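Local coordinates for protein glyoxalase 3 (Candida albicans, PDB 4LRU) that converts methylglyoxal to D-lactate in a single glutathione-independent step, detoxifying the methylglyoxal that the cell itself produces, at residues Lys6-Leu11 with Asp101-Ser106; Ala49-Thr54 with Lys90-Leu95; Gly154-Lys159 with Glu193-Thr198. All blocks are in the same frame, centred on the assembly; numbering follows the deposited sequence.

Contact 1: residues Lys6-Leu11 with Asp101-Ser106; sequences KVLLAL and DIFFGS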
loop_
_atom_site.group_PDB
_atom_site.type_symbol
_atom_site.label_atom_id
_atom_site.label_comp_id
_atom_site.label_asym_id
_atom_site.label_seq_id
_atom_site.Cartn_x
_atom_site.Cartn_y
_atom_site.Cartn_z
ATOM N N LYS A 6 2.516 12.642 10.495
ATOM C CA LYS A 6 3.488 11.703 9.983
ATOM C C LYS A 6 2.784 10.531 9.334
ATOM O O LYS A 6 1.908 9.902 9.933
ATOM C CB LYS A 6 4.405 11.226 11.112
ATOM C CG LYS A 6 5.153 12.345 11.785
ATOM C CD LYS A 6 6.067 11.800 12.875
ATOM C CE LYS A 6 6.899 12.894 13.519
ATOM N NZ LYS A 6 6.072 14.013 14.042
ATOM N N VAL A 7 3.127 10.310 8.069
ATOM C CA VAL A 7 2.605 9.218 7.294
ATOM C C VAL A 7 3.556 8.035 7.445
ATOM O O VAL A 7 4.761 8.175 7.224
ATOM C CB VAL A 7 2.502 9.600 5.798
ATOM C CG1 VAL A 7 2.022 8.422 4.984
ATOM C CG2 VAL A 7 1.568 10.800 5.605
ATOM N N LEU A 8 3.004 6.889 7.825
ATOM C CA LEU A 8 3.717 5.626 7.697
ATOM C C LEU A 8 3.434 5.084 6.314
ATOM O O LEU A 8 2.322 4.613 6.017
ATOM C CB LEU A 8 3.278 4.646 8.783
ATOM C CG LEU A 8 4.153 3.404 8.963
ATOM C CD1 LEU A 8 4.148 2.498 7.746
ATOM C CD2 LEU A 8 5.570 3.790 9.381
ATOM N N LEU A 9 4.431 5.196 5.450
ATOM C CA LEU A 9 4.344 4.648 4.109
ATOM C C LEU A 9 4.989 3.261 4.121
ATOM O O LEU A 9 6.212 3.135 4.161
ATOM C CB LEU A 9 5.038 5.591 3.112
ATOM C CG LEU A 9 5.025 5.183 1.638
ATOM C CD1 LEU A 9 3.642 4.824 1.150
ATOM C CD2 LEU A 9 5.619 6.278 0.750
ATOM N N ALA A 10 4.141 2.231 4.149
ATOM C CA ALA A 10 4.588 0.842 4.242
ATOM C C ALA A 10 4.999 0.330 2.857
ATOM O O ALA A 10 4.340 0.611 1.848
ATOM C CB ALA A 10 3.473 -0.029 4.811
ATOM N N LEU A 11 6.106 -0.409 2.831
ATOM C CA LEU A 11 6.576 -1.136 1.669
ATOM C C LEU A 11 6.613 -2.617 1.999
ATOM O O LEU A 11 6.944 -2.985 3.134
ATOM C CB LEU A 11 7.995 -0.691 1.315
ATOM C CG LEU A 11 8.136 0.584 0.468
ATOM C CD1 LEU A 11 7.565 1.801 1.167
ATOM C CD2 LEU A 11 9.586 0.822 0.100
ATOM N N ASP A 101 -0.077 9.303 11.978
ATOM C CA ASP A 101 -1.463 9.736 11.835
ATOM C C ASP A 101 -2.161 9.202 10.586
ATOM O O ASP A 101 -3.384 9.255 10.498
ATOM C CB ASP A 101 -1.526 11.262 11.817
ATOM C CG ASP A 101 -1.318 11.874 13.178
ATOM O OD1 ASP A 101 -1.296 11.136 14.192
ATOM O OD2 ASP A 101 -1.195 13.119 13.255
ATOM N N ILE A 102 -1.384 8.756 9.609
ATOM C CA ILE A 102 -1.880 8.107 8.396
ATOM C C ILE A 102 -1.029 6.856 8.174
ATOM O O ILE A 102 0.194 6.876 8.407
ATOM C CB ILE A 102 -1.712 9.058 7.185
ATOM C CG1 ILE A 102 -2.649 10.254 7.340
ATOM C CG2 ILE A 102 -1.941 8.340 5.864
ATOM C CD1 ILE A 102 -2.376 11.392 6.389
ATOM N N PHE A 103 -1.678 5.772 7.753
ATOM C CA PHE A 103 -0.986 4.587 7.298
ATOM C C PHE A 103 -1.323 4.424 5.831
ATOM O O PHE A 103 -2.493 4.418 5.459
ATOM C CB PHE A 103 -1.443 3.355 8.079
ATOM C CG PHE A 103 -0.743 2.081 7.674
ATOM C CD1 PHE A 103 -1.154 1.372 6.562
ATOM C CD2 PHE A 103 0.332 1.597 8.419
ATOM C CE1 PHE A 103 -0.535 0.188 6.212
ATOM C CE2 PHE A 103 0.971 0.423 8.059
ATOM C CZ PHE A 103 0.544 -0.280 6.958
ATOM N N PHE A 104 -0.300 4.312 4.993
ATOM C CA PHE A 104 -0.511 4.064 3.556
ATOM C C PHE A 104 0.285 2.847 3.093
ATOM O O PHE A 104 1.514 2.851 3.130
ATOM C CB PHE A 104 -0.111 5.296 2.745
ATOM C CG PHE A 104 -0.487 5.213 1.299
ATOM C CD1 PHE A 104 0.196 4.371 0.434
ATOM C CD2 PHE A 104 -1.556 5.972 0.788
ATOM C CE1 PHE A 104 -0.161 4.283 -0.900
ATOM C CE2 PHE A 104 -1.903 5.871 -0.542
ATOM C CZ PHE A 104 -1.204 5.039 -1.389
ATOM N N GLY A 105 -0.421 1.803 2.679
ATOM C CA GLY A 105 0.214 0.598 2.158
ATOM C C GLY A 105 0.493 0.667 0.672
ATOM O O GLY A 105 -0.416 0.507 -0.145
ATOM N N SER A 106 1.740 0.948 0.306
ATOM C CA SER A 106 2.172 0.740 -1.069
ATOM C C SER A 106 2.188 -0.746 -1.329
ATOM O O SER A 106 2.140 -1.533 -0.391
ATOM C CB SER A 106 3.553 1.338 -1.348
ATOM O OG SER A 106 4.628 0.585 -0.771
#
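Phe103 packs against Leu8 and Ala10 on one face of two neighbouring parallel strands, whose directions differ by only 20°. From its CB, with CG anti to the backbone N (chi1 -179°), the ring runs alongside Leu8, and its CD2, CE2 and CZ atoms come nearest the other strand, at an oblique approach. CD2 lies 4.0 Å from Leu8 CD1, and CE2 comes to 3.8 Å from the same methyl. Beyond it, CZ at the tip reaches 3.6 Å from Ala10 CB. The other face carries Val7, Ile102, Leu9 and Phe104, where Leu9 CD1 and Phe104 CD1 approach to 3.5 Å. Helix 119-130 covers the Leu8 and Phe103 side, and helix 225-236 lies over Ile102 and Phe104: this is the parallel core of the DJ-1/PfpI alpha/beta fold, with helices on both faces. Leu8 N gives to Ile102 O and Leu8 O takes Phe104 N (2.8 Å, 178°); Ala10 N then gives to Phe104 O, the alternation of parallel pairing. At the C-terminal end, Ala10 O takes two donors from one residue: Ser106 N at 3.0 Å and Ser106 OG at 2.6 Å, the hydroxyl arriving in the carbonyl plane on a lone pair. The side chain of Ser106 is about 8 Å from that of Cys139, the inferred catalytic cysteine. Parallel-strand backbone bonding between two apolar faces thus makes the centre of the sheet, while the two bonds from Ser106 to the Ala10 carbonyl oxygen fix the serine hydroxyl's rotation where the strands give way to loops near the active site.

Contact 2: residues Ala49-Thr54 with Lys90-Leu95; sequences ASETGT and KKASDL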
loop_
_atom_site.group_PDB
_atom_site.type_symbol
_atom_site.label_atom_id
_atom_site.label_comp_id
_atom_site.label_asym_id
_atom_site.label_seq_id
_atom_site.Cartn_x
_atom_site.Cartn_y
_atom_site.Cartn_z
ATOM N N ALA A 49 8.629 2.414 5.824
ATOM C CA ALA A 49 8.919 1.252 6.672
ATOM C C ALA A 49 8.562 -0.024 5.935
ATOM O O ALA A 49 7.600 -0.059 5.154
ATOM C CB ALA A 49 8.136 1.323 7.968
ATOM N N SER A 50 9.311 -1.087 6.219
ATOM C CA SER A 50 8.854 -2.433 5.908
ATOM C C SER A 50 8.962 -3.299 7.157
ATOM O O SER A 50 9.534 -2.892 8.173
ATOM C CB SER A 50 9.679 -3.048 4.776
ATOM O OG SER A 50 10.974 -3.406 5.223
ATOM N N GLU A 51 8.434 -4.514 7.090
ATOM C CA GLU A 51 8.397 -5.349 8.284
ATOM C C GLU A 51 9.800 -5.800 8.735
ATOM O O GLU A 51 10.026 -6.106 9.916
ATOM C CB GLU A 51 7.466 -6.543 8.054
ATOM C CG GLU A 51 7.072 -7.289 9.327
ATOM C CD GLU A 51 6.183 -6.494 10.280
ATOM O OE1 GLU A 51 5.717 -5.391 9.914
ATOM O OE2 GLU A 51 5.972 -6.959 11.416
ATOM N N THR A 52 10.758 -5.789 7.815
ATOM C CA THR A 52 12.121 -6.195 8.119
ATOM C C THR A 52 13.138 -5.047 8.070
ATOM O O THR A 52 14.299 -5.228 8.445
ATOM C CB THR A 52 12.594 -7.227 7.105
ATOM O OG1 THR A 52 12.504 -6.639 5.798
ATOM C CG2 THR A 52 11.715 -8.462 7.174
ATOM N N GLY A 53 12.720 -3.894 7.546
ATOM C CA GLY A 53 13.662 -2.847 7.182
ATOM C C GLY A 53 14.367 -3.030 5.850
ATOM O O GLY A 53 15.264 -2.246 5.499
ATOM N N THR A 54 14.028 -4.097 5.124
ATOM C CA THR A 54 14.617 -4.369 3.823
ATOM C C THR A 54 13.513 -4.409 2.776
ATOM O O THR A 54 12.342 -4.580 3.101
ATOM C CB THR A 54 15.391 -5.705 3.808
ATOM O OG1 THR A 54 14.473 -6.795 4.018
ATOM C CG2 THR A 54 16.479 -5.717 4.866
ATOM N N LYS A 90 12.851 2.391 7.743
ATOM C CA LYS A 90 13.078 1.678 8.998
ATOM C C LYS A 90 12.346 0.348 9.062
ATOM O O LYS A 90 11.361 0.120 8.356
ATOM C CB LYS A 90 12.686 2.539 10.200
ATOM C CG LYS A 90 13.519 3.803 10.374
ATOM C CD LYS A 90 14.961 3.518 10.742
ATOM C CE LYS A 90 15.682 4.767 11.246
ATOM N NZ LYS A 90 15.812 5.815 10.191
ATOM N N LYS A 91 12.833 -0.531 9.926
ATOM C CA LYS A 91 12.084 -1.722 10.299
ATOM C C LYS A 91 10.920 -1.306 11.202
ATOM O O LYS A 91 11.113 -0.529 12.136
ATOM C CB LYS A 91 13.017 -2.698 11.032
ATOM C CG LYS A 91 12.408 -4.062 11.295
ATOM C CD LYS A 91 13.473 -5.071 11.691
ATOM C CE LYS A 91 14.099 -4.735 13.036
ATOM N NZ LYS A 91 15.032 -5.813 13.477
ATOM N N ALA A 92 9.716 -1.801 10.919
ATOM C CA ALA A 92 8.509 -1.317 11.613
ATOM C C ALA A 92 8.624 -1.425 13.134
ATOM O O ALA A 92 8.188 -0.533 13.861
ATOM C CB ALA A 92 7.263 -2.037 11.113
ATOM N N SER A 93 9.218 -2.512 13.624
ATOM C CA SER A 93 9.324 -2.726 15.066
ATOM C C SER A 93 10.218 -1.693 15.759
ATOM O O SER A 93 10.141 -1.533 16.977
ATOM C CB SER A 93 9.861 -4.126 15.352
ATOM O OG SER A 93 11.179 -4.233 14.887
ATOM N N ASP A 94 11.080 -1.017 14.997
ATOM C CA ASP A 94 11.928 0.036 15.551
ATOM C C ASP A 94 11.210 1.387 15.676
ATOM O O ASP A 94 11.797 2.361 16.150
ATOM C CB ASP A 94 13.204 0.218 14.729
ATOM C CG ASP A 94 14.143 -0.967 14.839
ATOM O OD1 ASP A 94 14.209 -1.564 15.940
ATOM O OD2 ASP A 94 14.801 -1.283 13.829
ATOM N N LEU A 95 9.939 1.437 15.292
ATOM C CA LEU A 95 9.172 2.682 15.324
ATOM C C LEU A 95 8.159 2.661 16.453
ATOM O O LEU A 95 7.750 1.598 16.908
ATOM C CB LEU A 95 8.437 2.852 13.993
ATOM C CG LEU A 95 9.342 2.888 12.761
ATOM C CD1 LEU A 95 8.492 2.964 11.503
ATOM C CD2 LEU A 95 10.341 4.035 12.808
HETATM O O HOH W 1 9.124 -5.099 12.284
#
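Lys90 meets Ala49 and Ser50 through its carbonyl: O accepts Ser50 N at 3.2 Å, with a bent N-H...O angle of 145°, and also receives a CA-H...O contact from Ala49 CA. Its ammonium group turns elsewhere, to Asn88 O. Lys91 has CG anti to the backbone N (chi1 -172°), which lays its methylenes along the turn after Ser50. In one of its two modelled conformers CG is 3.4 Å from Glu51 O and CD is 3.4 Å from Thr52 O, contacts that remain doubtful for the other; CB stands 3.7 Å from Gly53 N, an approach eased by the missing side chain of the glycine. Ala92 N, donating to Ser50 O at 3.0 Å, completes the bridge of Ser50 with Lys91, and its methyl faces the carboxylate of Glu51. That carboxylate is held from outside by Asp120 N and Leu121 N at the start of helix 119-130. At Ser93 the link is indirect: a water accepts from Ser93 N at 2.9 Å and donates to Glu51 O at 2.7 Å. The 3-10 turn at 92-94 then swings the chain back, and Leu95 CD1 closes on Ala49 CB at 3.9 Å. Two direct backbone bonds and one bridging water imply an edge pairing that ends in turns joined by a water, while Ala49 and Leu95 meet on the side facing Leu8.

Contact 3: residues Gly154-Lys159 with Glu193-Thr198; sequences GEPLIK and EKEGAT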
loop_
_atom_site.group_PDB
_atom_site.type_symbol
_atom_site.label_atom_id
_atom_site.label_comp_id
_atom_site.label_asym_id
_atom_site.label_seq_id
_atom_site.Cartn_x
_atom_site.Cartn_y
_atom_site.Cartn_z
ATOM N N GLY A 154 -13.002 -5.838 18.347
ATOM C CA GLY A 154 -12.807 -7.289 18.410
ATOM C C GLY A 154 -13.202 -8.002 17.128
ATOM O O GLY A 154 -13.351 -9.234 17.119
ATOM N N GLU A 155 -13.406 -7.227 16.064
ATOM C CA GLU A 155 -13.759 -7.766 14.751
ATOM C C GLU A 155 -12.785 -7.251 13.707
ATOM O O GLU A 155 -12.052 -6.291 13.946
ATOM C CB GLU A 155 -15.201 -7.386 14.379
ATOM C CG GLU A 155 -16.260 -8.013 15.270
ATOM C CD GLU A 155 -16.713 -9.407 14.809
ATOM O OE1 GLU A 155 -16.282 -9.858 13.729
ATOM O OE2 GLU A 155 -17.488 -10.059 15.541
ATOM N N PRO A 156 -12.732 -7.907 12.541
ATOM C CA PRO A 156 -11.831 -7.428 11.508
ATOM C C PRO A 156 -12.020 -5.940 11.245
ATOM O O PRO A 156 -13.158 -5.449 11.183
ATOM C CB PRO A 156 -12.223 -8.263 10.293
ATOM C CG PRO A 156 -12.673 -9.556 10.895
ATOM C CD PRO A 156 -13.375 -9.182 12.172
ATOM N N LEU A 157 -10.913 -5.225 11.140
ATOM C CA LEU A 157 -10.958 -3.789 10.933
ATOM C C LEU A 157 -11.839 -3.375 9.742
ATOM O O LEU A 157 -12.523 -2.354 9.795
ATOM C CB LEU A 157 -9.542 -3.259 10.765
ATOM C CG LEU A 157 -9.442 -1.729 10.819
ATOM C CD1 LEU A 157 -8.126 -1.320 11.464
ATOM C CD2 LEU A 157 -9.551 -1.134 9.436
ATOM N N ILE A 158 -11.831 -4.169 8.673
ATOM C CA ILE A 158 -12.661 -3.869 7.512
ATOM C C ILE A 158 -13.973 -4.626 7.451
ATOM O O ILE A 158 -14.664 -4.561 6.441
ATOM C CB ILE A 158 -11.905 -4.025 6.181
ATOM C CG1 ILE A 158 -11.472 -5.478 5.941
ATOM C CG2 ILE A 158 -10.736 -3.067 6.151
ATOM C CD1 ILE A 158 -10.957 -5.749 4.534
ATOM N N LYS A 159 -14.361 -5.292 8.528
ATOM C CA LYS A 159 -15.679 -5.936 8.551
ATOM C C LYS A 159 -16.748 -4.887 8.282
ATOM O O LYS A 159 -16.781 -3.860 8.939
ATOM C CB LYS A 159 -15.970 -6.618 9.893
ATOM C CG LYS A 159 -17.309 -7.340 9.918
ATOM C CD LYS A 159 -17.471 -8.239 11.131
ATOM C CE LYS A 159 -18.787 -9.011 11.148
ATOM N NZ LYS A 159 -18.922 -9.956 10.003
ATOM N N GLU A 193 -13.703 -10.980 1.232
ATOM C CA GLU A 193 -14.599 -12.070 1.593
ATOM C C GLU A 193 -14.205 -12.657 2.945
ATOM O O GLU A 193 -15.064 -12.965 3.778
ATOM C CB GLU A 193 -14.581 -13.168 0.525
ATOM C CG GLU A 193 -15.583 -14.286 0.776
ATOM C CD GLU A 193 -15.288 -15.553 -0.016
ATOM O OE1 GLU A 193 -14.242 -15.612 -0.713
ATOM O OE2 GLU A 193 -16.101 -16.500 0.074
ATOM N N LYS A 194 -12.905 -12.837 3.149
ATOM C CA LYS A 194 -12.398 -13.448 4.377
ATOM C C LYS A 194 -12.756 -12.602 5.599
ATOM O O LYS A 194 -13.069 -13.133 6.683
ATOM C CB LYS A 194 -10.878 -13.590 4.277
ATOM C CG LYS A 194 -10.221 -14.189 5.516
ATOM C CD LYS A 194 -8.722 -14.327 5.342
ATOM C CE LYS A 194 -8.052 -14.829 6.610
ATOM N NZ LYS A 194 -6.686 -15.352 6.318
ATOM N N GLU A 195 -12.645 -11.290 5.434
ATOM C CA GLU A 195 -12.779 -10.346 6.539
ATOM C C GLU A 195 -14.210 -9.830 6.729
ATOM O O GLU A 195 -14.487 -9.125 7.694
ATOM C CB GLU A 195 -11.844 -9.158 6.331
ATOM C CG GLU A 195 -10.353 -9.493 6.195
ATOM C CD GLU A 195 -9.815 -10.354 7.322
ATOM O OE1 GLU A 195 -10.274 -10.179 8.482
ATOM O OE2 GLU A 195 -8.915 -11.202 7.053
ATOM N N GLY A 196 -15.118 -10.186 5.829
ATOM C CA GLY A 196 -16.504 -9.713 5.914
ATOM C C GLY A 196 -16.674 -8.298 5.388
ATOM O O GLY A 196 -17.637 -7.610 5.759
ATOM N N ALA A 197 -15.770 -7.893 4.498
ATOM C CA ALA A 197 -15.851 -6.597 3.829
ATOM C C ALA A 197 -16.596 -6.771 2.512
ATOM O O ALA A 197 -16.853 -7.894 2.076
ATOM C CB ALA A 197 -14.461 -6.038 3.569
ATOM N N THR A 198 -16.882 -5.647 1.864
ATOM C CA THR A 198 -17.466 -5.648 0.529
ATOM C C THR A 198 -16.404 -5.141 -0.435
ATOM O O THR A 198 -15.915 -4.018 -0.294
ATOM C CB THR A 198 -18.723 -4.752 0.473
ATOM O OG1 THR A 198 -19.742 -5.306 1.314
ATOM C CG2 THR A 198 -19.244 -4.662 -0.938
HETATM O O HOH W 2 -16.086 -10.972 9.410
#
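Ile158 has its CG1 branch folded between the backbone N and the carbonyl carbon (chi1 64°), which carries CD1 toward Glu195 and Ala197. Glu195 has CG anti to its carbonyl carbon (chi1 -58°), and the bend at chi2 (-52°) brings OE1 back to Pro156. As a result Ile158 CG1 lies 3.7 Å from Glu195 CB, the two side chains crossing obliquely, and CD1 rests 3.6 Å from Ala197 CB. That alanine methyl is also only 3.2 Å from Ile158 O. At the other end of the glutamate, OE1 sits 3.3 Å from Pro156 CB, with CG of the proline ring close by, while OE2 accepts a hydrogen bond from Asn147 N, which ties the carboxylate to the loop holding Asn147. No direct hydrogen bond joins the two segments. Instead Lys159 CA approaches Glu195 O at 3.5 Å in a CA-H...O contact, and a water spans Lys159 NZ at 3.1 Å and Glu195 O at 3.0 Å, the second bond weak. The Pro156-Lys159 type I turn, closed by Lys159 N on Pro156 O at 2.9 Å, sets Ile158 and Lys159 against the helix end. Helix 188-195 finishes here, Gly196 leaving it with positive phi. The chain beyond makes backbone hydrogen bonds with the chain after the turn, Gly196 with Gly160 and Thr198 with Lys161 and Ile163, leading into a two-stranded parallel sheet. Upstream, the short, weakly bonded strand at about 155-156 runs antiparallel to 149-150, and Leu157 packs on helix 119-130.

Contacts 1 and 2 belong to one sheet, since strands 6-10 and 45-50 are neighbours in it; Leu11 N to Ala49 O at 2.8 Å is a probable hydrogen bond between them. Contact 1 is nearly all buried and lies at the middle of the sheet, with contact 2 nested inside the chain loop it closes. Contact 2 sits at the sheet's edge, partly exposed, with fewer backbone bonds and a bridging water. Contact 3 lies apart, its centre 20 Å from that of contact 1 and 26 Å from that of contact 2; there a helix end meets a turn through side chains and water, without direct hydrogen bonds. Helix 119-130 packs on residues of contacts 1 and 2, and on Leu157 beside contact 3.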